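Local coordinates for protein Protease/Reverse transcriptase/ribonuclease H (Eastern chimpanzee simian foamy virus, PDB 7KSF) that combines a retroviral aspartic protease with a reverse transcriptase and ribonuclease H, probably copying viral RNA into DNA and degrading the RNA strand of the hybrid, at residues A[459-464]-A[569-574]; A[455-460]-A[560-565]; A[451-456]-A[515-520]; A[587-592]-A[657-662]; A[245-250]-A[345-350]. The protein carries 1 engineered substitution. All blocks are in the same frame, centred on the assembly; numbering follows the deposited sequence.

Contact 1: residues A[459-464]-A[569-574]; sequences NTSPSA and KHIPDV
Ser461 meets Ile571 at the end of strand 454-460 in the RNase H-like fold, where the chain enters a tight hairpin turn into strand 464-471. Its CB lies 3.6 Å from CG2 of Ile571, the methyl branch set anti to that residue's backbone N; the end of the longer CG1 branch leads away, and Ile571 also touches Ser388 of helix 383-392. Next, Pro462 brings CG and CD of its ring to the carbonyl O of Lys569, with CD 3.3 Å from that O. Its own carbonyl O receives Lys497 NZ from helix 494-513. Ser463 makes the cross-segment hydrogen bond. With chi1 at 54°, its OG sits between the backbone N and the carbonyl carbon, and Val574 N donates to it over 3.2 Å with 156° at the hydrogen. The CG2 methyl of Val574 lies beside the same hydroxyl and also reaches CB of Ala464 at 3.8 Å, so this one branch touches both Ser463 and Ala464. Ala464 O closes the hairpin by accepting from Ser461 N and from Thr460 OG1, the latter standing 56° out of the carbonyl plane.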
# COMPACT_ATOMS: atom_id res chain seq x y z
N ASN A 459 -9.29 -14.67 13.80
CA ASN A 459 -8.07 -14.61 14.60
C ASN A 459 -6.91 -14.45 13.63
O ASN A 459 -7.05 -14.65 12.42
CB ASN A 459 -7.91 -15.85 15.48
CG ASN A 459 -7.11 -15.58 16.74
OD1 ASN A 459 -6.28 -14.67 16.78
ND2 ASN A 459 -7.37 -16.37 17.78
N THR A 460 -5.74 -14.07 14.15
CA THR A 460 -4.58 -13.84 13.29
C THR A 460 -3.30 -14.31 13.96
O THR A 460 -3.19 -14.36 15.19
CB THR A 460 -4.42 -12.36 12.91
OG1 THR A 460 -3.56 -12.25 11.77
CG2 THR A 460 -3.81 -11.56 14.05
N SER A 461 -2.32 -14.64 13.13
CA SER A 461 -0.96 -14.99 13.51
C SER A 461 -0.03 -13.85 13.11
O SER A 461 -0.41 -12.95 12.37
CB SER A 461 -0.55 -16.29 12.81
OG SER A 461 -0.57 -16.13 11.40
N PRO A 462 1.22 -13.87 13.59
CA PRO A 462 2.18 -12.84 13.15
C PRO A 462 2.40 -12.82 11.65
O PRO A 462 2.80 -11.78 11.11
CB PRO A 462 3.47 -13.22 13.89
CG PRO A 462 3.01 -13.94 15.09
CD PRO A 462 1.79 -14.70 14.67
N SER A 463 2.14 -13.92 10.94
CA SER A 463 2.38 -14.00 9.51
C SER A 463 1.13 -13.83 8.66
O SER A 463 1.23 -13.33 7.54
CB SER A 463 3.04 -15.34 9.16
OG SER A 463 2.27 -16.43 9.65
N ALA A 464 -0.03 -14.23 9.17
CA ALA A 464 -1.26 -14.16 8.39
C ALA A 464 -2.45 -14.27 9.34
O ALA A 464 -2.30 -14.53 10.53
CB ALA A 464 -1.31 -15.26 7.33
N LYS A 569 -0.37 -15.93 18.85
CA LYS A 569 0.84 -15.13 18.70
C LYS A 569 2.05 -16.00 18.38
O LYS A 569 2.95 -15.58 17.64
CB LYS A 569 1.10 -14.31 19.96
CG LYS A 569 1.34 -15.14 21.21
CD LYS A 569 2.25 -14.42 22.21
CE LYS A 569 1.67 -13.09 22.66
NZ LYS A 569 2.56 -12.40 23.64
N HIS A 570 2.10 -17.21 18.94
CA HIS A 570 3.18 -18.14 18.69
C HIS A 570 2.90 -19.07 17.52
O HIS A 570 3.63 -20.05 17.34
CB HIS A 570 3.49 -18.95 19.95
CG HIS A 570 4.28 -18.20 20.97
ND1 HIS A 570 3.69 -17.46 21.97
CD2 HIS A 570 5.62 -18.08 21.15
CE1 HIS A 570 4.64 -16.91 22.72
NE2 HIS A 570 5.81 -17.27 22.25
N ILE A 571 1.86 -18.80 16.74
CA ILE A 571 1.61 -19.63 15.56
C ILE A 571 2.78 -19.47 14.59
O ILE A 571 3.17 -18.33 14.28
CB ILE A 571 0.29 -19.24 14.88
CG1 ILE A 571 -0.88 -19.81 15.67
CG2 ILE A 571 0.24 -19.78 13.46
CD1 ILE A 571 -0.91 -21.31 15.69
N PRO A 572 3.38 -20.56 14.11
CA PRO A 572 4.51 -20.44 13.19
C PRO A 572 4.12 -19.78 11.88
O PRO A 572 2.95 -19.44 11.66
CB PRO A 572 4.95 -21.90 12.98
CG PRO A 572 4.40 -22.64 14.16
CD PRO A 572 3.12 -21.96 14.49
N ASP A 573 5.10 -19.58 11.00
CA ASP A 573 4.85 -18.90 9.74
C ASP A 573 4.03 -19.77 8.80
O ASP A 573 4.27 -20.97 8.66
CB ASP A 573 6.18 -18.52 9.07
CG ASP A 573 6.93 -17.45 9.83
OD1 ASP A 573 6.27 -16.57 10.41
OD2 ASP A 573 8.17 -17.50 9.84
N VAL A 574 3.04 -19.14 8.16
CA VAL A 574 2.24 -19.83 7.16
C VAL A 574 3.11 -20.13 5.94
O VAL A 574 3.83 -19.26 5.45
CB VAL A 574 1.01 -18.99 6.79
CG1 VAL A 574 0.14 -19.72 5.79
CG2 VAL A 574 0.22 -18.64 8.04

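Contact 2: residues A[455-460]-A[560-565]; sequences VIKVNT and HYDKTL
Lys457 crosses the Asp562 carboxylate at an angle, on one side of the five-stranded RNase H-like sheet. The methylene CE approaches OD2 of Asp562 to 3.7 Å, while NZ stays 4.1 Å from the same OD2, too far for a salt bridge; any attraction between the charges is therefore probably long-range. An extended chain beyond CG, with CG beside the backbone N (chi1 -65°), carries the lysine this far. Further along strand 454-460, Leu565 from the loop after strand 557-561 lays its carbon atoms against polar groups: its CD1 lies 3.8 Å from the carbonyl O of Val458, and its CB is 4.1 Å from ND2 of Asn459 as the two side chains slide past each other in opposite directions. No hydrogen bond joins the segments, and their closest CA atoms, those of Asn459 and Leu565, are still 7.4 Å apart. The reason is topological, because strand 518-522 lies between strands 454-460 and 557-561. In the second shell, Lys457 has a cation-pi partner in Tyr470, and Asn459 ND2 donates to Pro566 O, tying the strand to the residue that follows Leu565. Leu565 itself rests on Pro523 and Arg468. Asp562 is held by an Asx turn: Thr564 N reaches its OD1 over 3.2 Å, on the anti side and 35° out of the carboxylate plane.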
# COMPACT_ATOMS: atom_id res chain seq x y z
N VAL A 455 -22.00 -16.10 10.40
CA VAL A 455 -21.10 -16.01 11.55
C VAL A 455 -19.67 -16.11 11.05
O VAL A 455 -19.33 -17.03 10.29
CB VAL A 455 -21.40 -17.10 12.58
CG1 VAL A 455 -20.26 -17.22 13.58
CG2 VAL A 455 -22.71 -16.81 13.30
N ILE A 456 -18.82 -15.18 11.49
CA ILE A 456 -17.42 -15.13 11.08
C ILE A 456 -16.56 -15.08 12.33
O ILE A 456 -16.67 -14.14 13.12
CB ILE A 456 -17.13 -13.91 10.18
CG1 ILE A 456 -18.12 -13.86 9.01
CG2 ILE A 456 -15.71 -13.97 9.66
CD1 ILE A 456 -17.97 -12.63 8.16
N LYS A 457 -15.69 -16.07 12.49
CA LYS A 457 -14.73 -16.10 13.58
C LYS A 457 -13.36 -15.72 13.04
O LYS A 457 -12.88 -16.34 12.08
CB LYS A 457 -14.70 -17.48 14.24
CG LYS A 457 -16.00 -17.86 14.94
CD LYS A 457 -15.85 -19.17 15.70
CE LYS A 457 -17.07 -19.47 16.54
NZ LYS A 457 -16.88 -20.70 17.36
N VAL A 458 -12.74 -14.71 13.64
CA VAL A 458 -11.53 -14.10 13.10
C VAL A 458 -10.44 -14.12 14.17
O VAL A 458 -10.65 -13.66 15.29
CB VAL A 458 -11.78 -12.66 12.62
CG1 VAL A 458 -10.51 -12.07 12.03
CG2 VAL A 458 -12.90 -12.63 11.60
N ASN A 459 -9.29 -14.67 13.80
CA ASN A 459 -8.07 -14.61 14.60
C ASN A 459 -6.91 -14.45 13.63
O ASN A 459 -7.05 -14.65 12.42
CB ASN A 459 -7.91 -15.85 15.48
CG ASN A 459 -7.11 -15.58 16.74
OD1 ASN A 459 -6.28 -14.67 16.78
ND2 ASN A 459 -7.37 -16.37 17.78
N THR A 460 -5.74 -14.07 14.15
CA THR A 460 -4.58 -13.84 13.29
C THR A 460 -3.30 -14.31 13.96
O THR A 460 -3.19 -14.36 15.19
CB THR A 460 -4.42 -12.36 12.91
OG1 THR A 460 -3.56 -12.25 11.77
CG2 THR A 460 -3.81 -11.56 14.05
N HIS A 560 -19.02 -9.39 18.34
CA HIS A 560 -19.10 -10.02 19.65
C HIS A 560 -17.74 -10.54 20.08
O HIS A 560 -16.97 -11.04 19.26
CB HIS A 560 -20.10 -11.18 19.65
CG HIS A 560 -21.51 -10.76 19.95
ND1 HIS A 560 -22.31 -10.15 19.01
CD2 HIS A 560 -22.25 -10.87 21.08
CE1 HIS A 560 -23.49 -9.90 19.55
NE2 HIS A 560 -23.48 -10.33 20.80
N TYR A 561 -17.45 -10.41 21.37
CA TYR A 561 -16.25 -10.98 21.95
C TYR A 561 -16.41 -12.48 22.11
O TYR A 561 -17.46 -12.96 22.54
CB TYR A 561 -15.94 -10.35 23.30
CG TYR A 561 -14.85 -11.04 24.08
CD1 TYR A 561 -13.59 -11.24 23.53
CD2 TYR A 561 -15.07 -11.47 25.38
CE1 TYR A 561 -12.59 -11.87 24.25
CE2 TYR A 561 -14.08 -12.09 26.11
CZ TYR A 561 -12.84 -12.29 25.54
OH TYR A 561 -11.85 -12.91 26.26
N ASP A 562 -15.37 -13.23 21.74
CA ASP A 562 -15.39 -14.69 21.81
C ASP A 562 -14.25 -15.16 22.69
O ASP A 562 -13.09 -14.83 22.44
CB ASP A 562 -15.29 -15.29 20.41
CG ASP A 562 -15.82 -16.70 20.35
OD1 ASP A 562 -15.79 -17.39 21.39
OD2 ASP A 562 -16.29 -17.13 19.27
N LYS A 563 -14.58 -15.92 23.73
CA LYS A 563 -13.58 -16.40 24.68
C LYS A 563 -12.89 -17.67 24.20
O LYS A 563 -11.71 -17.87 24.50
CB LYS A 563 -14.23 -16.66 26.04
CG LYS A 563 -14.95 -15.46 26.64
CD LYS A 563 -15.58 -15.80 27.98
CE LYS A 563 -16.28 -14.59 28.58
NZ LYS A 563 -16.90 -14.89 29.90
N THR A 564 -13.60 -18.53 23.47
CA THR A 564 -13.01 -19.79 23.03
C THR A 564 -11.92 -19.60 21.99
O THR A 564 -11.21 -20.56 21.69
CB THR A 564 -14.09 -20.72 22.46
OG1 THR A 564 -13.55 -22.04 22.35
CG2 THR A 564 -14.52 -20.25 21.08
N LEU A 565 -11.77 -18.40 21.44
CA LEU A 565 -10.71 -18.16 20.47
C LEU A 565 -9.36 -18.21 21.18
O LEU A 565 -9.16 -17.52 22.19
CB LEU A 565 -10.91 -16.80 19.80
CG LEU A 565 -12.21 -16.69 19.01
CD1 LEU A 565 -12.27 -15.38 18.25
CD2 LEU A 565 -12.36 -17.86 18.06

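Contact 3: residues A[451-456]-A[515-520]; sequences EQRLVI and GQEILV
Leu454, Val455 and Ile456 pair in parallel register with Ile518, Leu519 and Val520, the strand axes approaching to 4.9 Å at 19°, as neighbouring strands of the RNase H-like mixed sheet. Leu519 uses both backbone groups: its N donates to Leu454 O at 3.0 Å, and its O accepts from Ile456 N at 3.1 Å; a weak bond from Leu454 N to Glu517 O continues the ladder toward the strand start. On the sheet face bearing Leu519, the Arg453 guanidinium is laid over that leucine. CD1 of Leu519 stands 3.2 Å above the guanidinium plane, offset toward its rim, and a bend at chi3 (-63°) turns the flat group there. Glu517 OE1 lies near the guanidinium edge but beyond salt-bridge range of NH1; the salt bridge goes from NH2 to Glu472 OE2. Gln516, bent at chi2, crosses the arginine with its amide plane 82° from the guanidinium and its OE1 3.8 Å from Arg453 CG. The opposite face carries Leu454, Ile456, Ile518 and Val520, and Ala509 of helix 494-513 packs on Ile456 and Ile518. Between those two isoleucines, CD1 of Ile456 meets CG2 of Ile518 at 3.7 Å.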
# COMPACT_ATOMS: atom_id res chain seq x y z
N GLU A 451 -31.28 -18.62 5.35
CA GLU A 451 -32.06 -18.26 6.52
C GLU A 451 -31.16 -17.83 7.68
O GLU A 451 -31.34 -16.75 8.24
CB GLU A 451 -32.96 -19.43 6.94
CG GLU A 451 -33.48 -19.36 8.37
CD GLU A 451 -34.66 -18.42 8.54
OE1 GLU A 451 -34.75 -17.40 7.82
OE2 GLU A 451 -35.51 -18.70 9.42
N GLN A 452 -30.20 -18.68 8.05
CA GLN A 452 -29.33 -18.37 9.18
C GLN A 452 -28.39 -17.22 8.85
O GLN A 452 -27.96 -17.04 7.71
CB GLN A 452 -28.53 -19.61 9.58
CG GLN A 452 -29.37 -20.77 10.08
CD GLN A 452 -28.54 -21.83 10.77
OE1 GLN A 452 -27.36 -21.62 11.06
NE2 GLN A 452 -29.15 -22.97 11.05
N ARG A 453 -28.07 -16.44 9.88
CA ARG A 453 -27.16 -15.32 9.72
C ARG A 453 -25.73 -15.82 9.54
O ARG A 453 -25.39 -16.96 9.88
CB ARG A 453 -27.25 -14.38 10.92
CG ARG A 453 -28.64 -13.82 11.15
CD ARG A 453 -28.68 -12.93 12.38
NE ARG A 453 -28.36 -13.66 13.60
CZ ARG A 453 -28.29 -13.10 14.81
NH1 ARG A 453 -28.51 -11.81 14.95
NH2 ARG A 453 -28.00 -13.85 15.87
N LEU A 454 -24.88 -14.95 8.99
CA LEU A 454 -23.51 -15.30 8.67
C LEU A 454 -22.62 -15.04 9.88
O LEU A 454 -22.48 -13.89 10.32
CB LEU A 454 -23.03 -14.51 7.45
CG LEU A 454 -22.09 -15.20 6.45
CD1 LEU A 454 -21.83 -14.28 5.27
CD2 LEU A 454 -20.78 -15.61 7.10
N VAL A 455 -22.00 -16.10 10.40
CA VAL A 455 -21.10 -16.01 11.55
C VAL A 455 -19.67 -16.11 11.05
O VAL A 455 -19.33 -17.03 10.29
CB VAL A 455 -21.40 -17.10 12.58
CG1 VAL A 455 -20.26 -17.22 13.58
CG2 VAL A 455 -22.71 -16.81 13.30
N ILE A 456 -18.82 -15.18 11.49
CA ILE A 456 -17.42 -15.13 11.08
C ILE A 456 -16.56 -15.08 12.33
O ILE A 456 -16.67 -14.14 13.12
CB ILE A 456 -17.13 -13.91 10.18
CG1 ILE A 456 -18.12 -13.86 9.01
CG2 ILE A 456 -15.71 -13.97 9.66
CD1 ILE A 456 -17.97 -12.63 8.16
N GLY A 515 -28.31 -10.57 1.86
CA GLY A 515 -29.33 -9.86 2.60
C GLY A 515 -29.49 -10.28 4.04
O GLY A 515 -30.52 -9.97 4.64
N GLN A 516 -28.51 -10.98 4.60
CA GLN A 516 -28.56 -11.44 5.98
C GLN A 516 -27.57 -10.67 6.84
O GLN A 516 -26.48 -10.32 6.37
CB GLN A 516 -28.27 -12.95 6.07
CG GLN A 516 -29.43 -13.82 5.63
CD GLN A 516 -30.61 -13.73 6.58
OE1 GLN A 516 -30.44 -13.50 7.77
NE2 GLN A 516 -31.81 -13.91 6.05
N GLU A 517 -28.02 -10.36 8.06
CA GLU A 517 -27.12 -9.70 9.00
C GLU A 517 -25.92 -10.59 9.30
O GLU A 517 -26.01 -11.82 9.27
CB GLU A 517 -27.85 -9.36 10.30
CG GLU A 517 -29.08 -8.48 10.12
CD GLU A 517 -29.80 -8.21 11.42
OE1 GLU A 517 -29.32 -8.66 12.48
OE2 GLU A 517 -30.86 -7.55 11.39
N ILE A 518 -24.79 -9.95 9.59
CA ILE A 518 -23.52 -10.64 9.82
C ILE A 518 -23.07 -10.37 11.25
O ILE A 518 -23.01 -9.21 11.67
CB ILE A 518 -22.45 -10.19 8.81
CG1 ILE A 518 -22.89 -10.48 7.38
CG2 ILE A 518 -21.12 -10.85 9.12
CD1 ILE A 518 -21.90 -10.04 6.34
N LEU A 519 -22.77 -11.44 11.98
CA LEU A 519 -22.23 -11.34 13.33
C LEU A 519 -20.80 -11.86 13.31
O LEU A 519 -20.54 -12.96 12.81
CB LEU A 519 -23.08 -12.12 14.33
CG LEU A 519 -24.37 -11.47 14.85
CD1 LEU A 519 -25.44 -11.39 13.77
CD2 LEU A 519 -24.87 -12.24 16.05
N VAL A 520 -19.88 -11.08 13.86
CA VAL A 520 -18.46 -11.40 13.84
C VAL A 520 -18.01 -11.62 15.28
O VAL A 520 -18.25 -10.78 16.15
CB VAL A 520 -17.63 -10.30 13.16
CG1 VAL A 520 -16.17 -10.68 13.15
CG2 VAL A 520 -18.14 -10.06 11.75

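Contact 4: residues A[587-592]-A[657-662]; sequences QYEGVF and PGPVLV
Tyr588 sets CG anti to its carbonyl carbon (chi1 -76°), which swings the phenol ring under CB of Leu661, while Leu661 sets its own CG anti to the backbone N (chi1 172°), directing CG, and through it CD2, toward CE1 of Tyr588. CB of Leu661 stands 3.8 Å from the centroid of the Tyr588 ring, 7° off the normal, a CH-pi contact over the face centre. The carbonyl carbon of Pro659 lies at the edge of the same ring, in its plane, and CB of Pro659 touches CD2 of Tyr588 at 3.8 Å. Strands 590-597 and 660-664 run parallel here as adjacent members of the RNase H sheet, the first leading on to Gly596 of the calcium site. Their ladder begins at Pro659 O, which accepts from Glu589 N at 2.7 Å and weakly from Gly590 N. Leu661 then donates to Gly590 O at 2.9 Å and accepts from Phe592 N. At the loop end, the extended chain of Glu589 brings OE1 to 3.3 Å from CA of Gly658. Phe592 turns to the face carrying Val660 and Val662, against Ala649 of helix 638-654; its CB lies 4.0 Å from CG2 of Val662.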
# COMPACT_ATOMS: atom_id res chain seq x y z
N GLN A 587 6.77 -14.68 -20.83
CA GLN A 587 6.31 -13.50 -20.11
C GLN A 587 7.33 -12.99 -19.09
O GLN A 587 7.27 -11.82 -18.70
CB GLN A 587 4.98 -13.79 -19.40
CG GLN A 587 5.09 -14.74 -18.21
CD GLN A 587 3.79 -14.87 -17.45
OE1 GLN A 587 3.78 -15.02 -16.23
NE2 GLN A 587 2.67 -14.83 -18.17
N TYR A 588 8.26 -13.84 -18.66
CA TYR A 588 9.29 -13.41 -17.72
C TYR A 588 10.21 -12.39 -18.37
O TYR A 588 10.56 -12.50 -19.55
CB TYR A 588 10.09 -14.60 -17.21
CG TYR A 588 9.38 -15.45 -16.18
CD1 TYR A 588 8.81 -16.67 -16.53
CD2 TYR A 588 9.28 -15.04 -14.86
CE1 TYR A 588 8.15 -17.45 -15.60
CE2 TYR A 588 8.63 -15.82 -13.91
CZ TYR A 588 8.07 -17.02 -14.29
OH TYR A 588 7.43 -17.79 -13.35
N GLU A 589 10.61 -11.39 -17.59
CA GLU A 589 11.56 -10.40 -18.10
C GLU A 589 12.95 -10.99 -18.27
O GLU A 589 13.67 -10.61 -19.20
CB GLU A 589 11.61 -9.19 -17.17
CG GLU A 589 12.49 -8.06 -17.67
CD GLU A 589 12.61 -6.93 -16.67
OE1 GLU A 589 12.18 -7.12 -15.51
OE2 GLU A 589 13.14 -5.86 -17.04
N GLY A 590 13.33 -11.92 -17.40
CA GLY A 590 14.64 -12.55 -17.49
C GLY A 590 14.60 -14.05 -17.28
O GLY A 590 13.83 -14.55 -16.46
N VAL A 591 15.42 -14.77 -18.04
CA VAL A 591 15.52 -16.22 -17.94
C VAL A 591 16.98 -16.57 -17.66
O VAL A 591 17.88 -16.11 -18.38
CB VAL A 591 15.03 -16.92 -19.22
CG1 VAL A 591 15.24 -18.42 -19.13
CG2 VAL A 591 13.56 -16.60 -19.46
N PHE A 592 17.20 -17.37 -16.63
CA PHE A 592 18.55 -17.74 -16.19
C PHE A 592 18.71 -19.25 -16.29
O PHE A 592 18.05 -20.00 -15.55
CB PHE A 592 18.80 -17.25 -14.76
CG PHE A 592 19.19 -15.81 -14.68
CD1 PHE A 592 20.52 -15.43 -14.67
CD2 PHE A 592 18.22 -14.82 -14.60
CE1 PHE A 592 20.88 -14.10 -14.59
CE2 PHE A 592 18.57 -13.49 -14.52
CZ PHE A 592 19.90 -13.12 -14.51
N PRO A 657 14.47 -5.23 -11.60
CA PRO A 657 13.17 -5.29 -10.91
C PRO A 657 12.06 -5.81 -11.80
O PRO A 657 11.42 -5.03 -12.52
CB PRO A 657 12.93 -3.83 -10.49
CG PRO A 657 13.67 -3.03 -11.51
CD PRO A 657 14.88 -3.84 -11.88
N GLY A 658 11.81 -7.11 -11.76
CA GLY A 658 10.78 -7.71 -12.57
C GLY A 658 10.73 -9.22 -12.44
O GLY A 658 11.50 -9.84 -11.70
N PRO A 659 9.80 -9.85 -13.16
CA PRO A 659 9.65 -11.32 -13.08
C PRO A 659 10.79 -12.03 -13.81
O PRO A 659 11.03 -11.78 -15.00
CB PRO A 659 8.30 -11.58 -13.75
CG PRO A 659 8.14 -10.44 -14.71
CD PRO A 659 8.78 -9.25 -14.04
N VAL A 660 11.47 -12.92 -13.10
CA VAL A 660 12.58 -13.68 -13.65
C VAL A 660 12.38 -15.15 -13.30
O VAL A 660 11.59 -15.51 -12.43
CB VAL A 660 13.95 -13.19 -13.14
CG1 VAL A 660 14.26 -11.81 -13.72
CG2 VAL A 660 13.96 -13.15 -11.63
N LEU A 661 13.12 -16.01 -14.01
CA LEU A 661 13.00 -17.45 -13.85
C LEU A 661 14.38 -18.08 -13.97
O LEU A 661 15.08 -17.87 -14.96
CB LEU A 661 12.05 -18.04 -14.90
CG LEU A 661 11.96 -19.57 -14.99
CD1 LEU A 661 11.52 -20.16 -13.66
CD2 LEU A 661 11.00 -19.97 -16.10
N VAL A 662 14.76 -18.86 -12.96
CA VAL A 662 16.04 -19.55 -12.94
C VAL A 662 15.78 -21.04 -13.14
O VAL A 662 14.78 -21.58 -12.66
CB VAL A 662 16.81 -19.30 -11.62
CG1 VAL A 662 18.23 -19.85 -11.71
CG2 VAL A 662 16.83 -17.82 -11.29

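Contact 5: residues A[245-250]-A[345-350]; sequences TTLDLA and SEIGQK
Thr246 and Glu346 form the tight centre of this contact, an antiparallel hydrogen-bonded pair in which Thr246 N donates to Glu346 O at 2.6 Å and Glu346 N to Thr246 O at 2.8 Å. Beside these bonds CG2 of Thr246 packs against CB of Glu346, while the carboxylate runs on along an extended chain to Glu353 N, which donates to OE1. Thr245 divides its two branches. CG2, anti to the backbone N, lies on CA of Ile347 at 3.6 Å; OG1, beside that N (chi1 -63°), accepts from Gly348 N at 2.8 Å and is also hydrogen-bonded to His322 NE2. On the same side CD2 of Leu247 meets CG1 of Ile347 at 4.1 Å, and helix 319-336 covers both through Phe330 and Leu326. Toward Asp248 the packing thins. That residue is partly exposed, its carboxylate leads away from Ser345, and the bond from its N to Ser345 OG is doubtful because the hydroxyl's position is uncertain. At the other end Gly348 and Gln349 both face Lys244 in a G1 beta bulge, where the chain turns a corner. The antiparallel sheet, with Asp248 OD1 close to Asp310 OD2, is consistent with the palm of a reverse transcriptase, whose conserved aspartates cluster in this way.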
# COMPACT_ATOMS: atom_id res chain seq x y z
N THR A 245 -5.15 1.38 -13.17
CA THR A 245 -4.35 2.56 -12.84
C THR A 245 -4.84 3.17 -11.53
O THR A 245 -6.04 3.39 -11.36
CB THR A 245 -4.42 3.61 -13.95
OG1 THR A 245 -3.87 3.06 -15.16
CG2 THR A 245 -3.65 4.86 -13.56
N THR A 246 -3.91 3.45 -10.63
CA THR A 246 -4.21 4.12 -9.38
C THR A 246 -3.32 5.36 -9.25
O THR A 246 -2.13 5.31 -9.55
CB THR A 246 -4.00 3.19 -8.18
OG1 THR A 246 -4.03 3.96 -6.97
CG2 THR A 246 -2.68 2.47 -8.27
N LEU A 247 -3.92 6.46 -8.80
CA LEU A 247 -3.24 7.74 -8.66
C LEU A 247 -3.39 8.23 -7.23
O LEU A 247 -4.51 8.48 -6.78
CB LEU A 247 -3.79 8.78 -9.63
CG LEU A 247 -3.55 8.52 -11.11
CD1 LEU A 247 -4.27 9.57 -11.93
CD2 LEU A 247 -2.06 8.55 -11.39
N ASP A 248 -2.28 8.39 -6.53
CA ASP A 248 -2.30 8.86 -5.15
C ASP A 248 -2.26 10.38 -5.15
O ASP A 248 -1.38 10.99 -5.77
CB ASP A 248 -1.12 8.29 -4.37
CG ASP A 248 -1.06 8.81 -2.95
OD1 ASP A 248 -2.12 9.15 -2.39
OD2 ASP A 248 0.05 8.86 -2.38
N LEU A 249 -3.20 11.00 -4.44
CA LEU A 249 -3.23 12.44 -4.32
C LEU A 249 -2.32 12.89 -3.17
O LEU A 249 -1.95 12.11 -2.30
CB LEU A 249 -4.66 12.94 -4.11
CG LEU A 249 -5.64 12.59 -5.23
CD1 LEU A 249 -7.03 13.15 -4.95
CD2 LEU A 249 -5.12 13.07 -6.58
N ALA A 250 -1.96 14.17 -3.19
CA ALA A 250 -1.00 14.72 -2.24
C ALA A 250 -1.75 15.40 -1.08
O ALA A 250 -1.75 16.62 -0.93
CB ALA A 250 -0.06 15.69 -2.93
N SER A 345 1.93 6.28 -7.16
CA SER A 345 0.96 6.06 -8.22
C SER A 345 1.37 4.88 -9.09
O SER A 345 2.56 4.62 -9.29
CB SER A 345 0.81 7.32 -9.07
OG SER A 345 0.46 8.44 -8.28
N GLU A 346 0.38 4.15 -9.59
CA GLU A 346 0.60 3.03 -10.48
C GLU A 346 -0.29 3.22 -11.70
O GLU A 346 -1.51 3.39 -11.57
CB GLU A 346 0.28 1.70 -9.80
CG GLU A 346 0.91 1.55 -8.43
CD GLU A 346 0.47 0.29 -7.72
OE1 GLU A 346 0.01 -0.65 -8.40
OE2 GLU A 346 0.59 0.24 -6.48
N ILE A 347 0.32 3.20 -12.89
CA ILE A 347 -0.37 3.54 -14.13
C ILE A 347 -0.20 2.39 -15.11
O ILE A 347 0.92 1.97 -15.40
CB ILE A 347 0.17 4.85 -14.73
CG1 ILE A 347 0.08 5.98 -13.71
CG2 ILE A 347 -0.60 5.20 -15.99
CD1 ILE A 347 0.61 7.30 -14.22
N GLY A 348 -1.33 1.90 -15.64
CA GLY A 348 -1.32 0.96 -16.74
C GLY A 348 -0.67 -0.37 -16.44
O GLY A 348 0.18 -0.83 -17.20
N GLN A 349 -1.07 -1.00 -15.35
CA GLN A 349 -0.55 -2.29 -14.95
C GLN A 349 -1.66 -3.33 -14.95
O GLN A 349 -2.84 -3.00 -14.79
CB GLN A 349 0.09 -2.22 -13.56
CG GLN A 349 1.27 -1.27 -13.47
CD GLN A 349 1.83 -1.18 -12.07
OE1 GLN A 349 2.95 -0.70 -11.86
NE2 GLN A 349 1.06 -1.62 -11.09
N LYS A 350 -1.28 -4.59 -15.16
CA LYS A 350 -2.26 -5.67 -15.13
C LYS A 350 -2.88 -5.82 -13.75
O LYS A 350 -4.03 -6.26 -13.63
CB LYS A 350 -1.62 -6.99 -15.56
CG LYS A 350 -1.19 -7.03 -17.02
CD LYS A 350 -0.72 -8.43 -17.40
CE LYS A 350 -1.80 -9.47 -17.14
NZ LYS A 350 -1.37 -10.84 -17.53

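In the fold
From the N terminus, contact 5 comes first, closing a loop of 94 residues within the reverse transcriptase sheet. Contacts 3, 2 and 1 then open in that order, from just before strand 454-460 to just beyond it, and close loops of 58, 99 and 104 residues in the same order, so contacts 1 and 3 cross instead of nesting. Together they join the first strand of the RNase H-like sheet to its neighbour 518-522, to the end of strand 557-561, and to the loop before strand 574-575. Contacts 2 and 3 touch through His560 N and Val520 O, 2.7 Å apart, a probable hydrogen bond. Contact 4 follows in series, closing 64 residues within the RNase H sheet; its nearest atoms lie about 6 Å from those of contact 5.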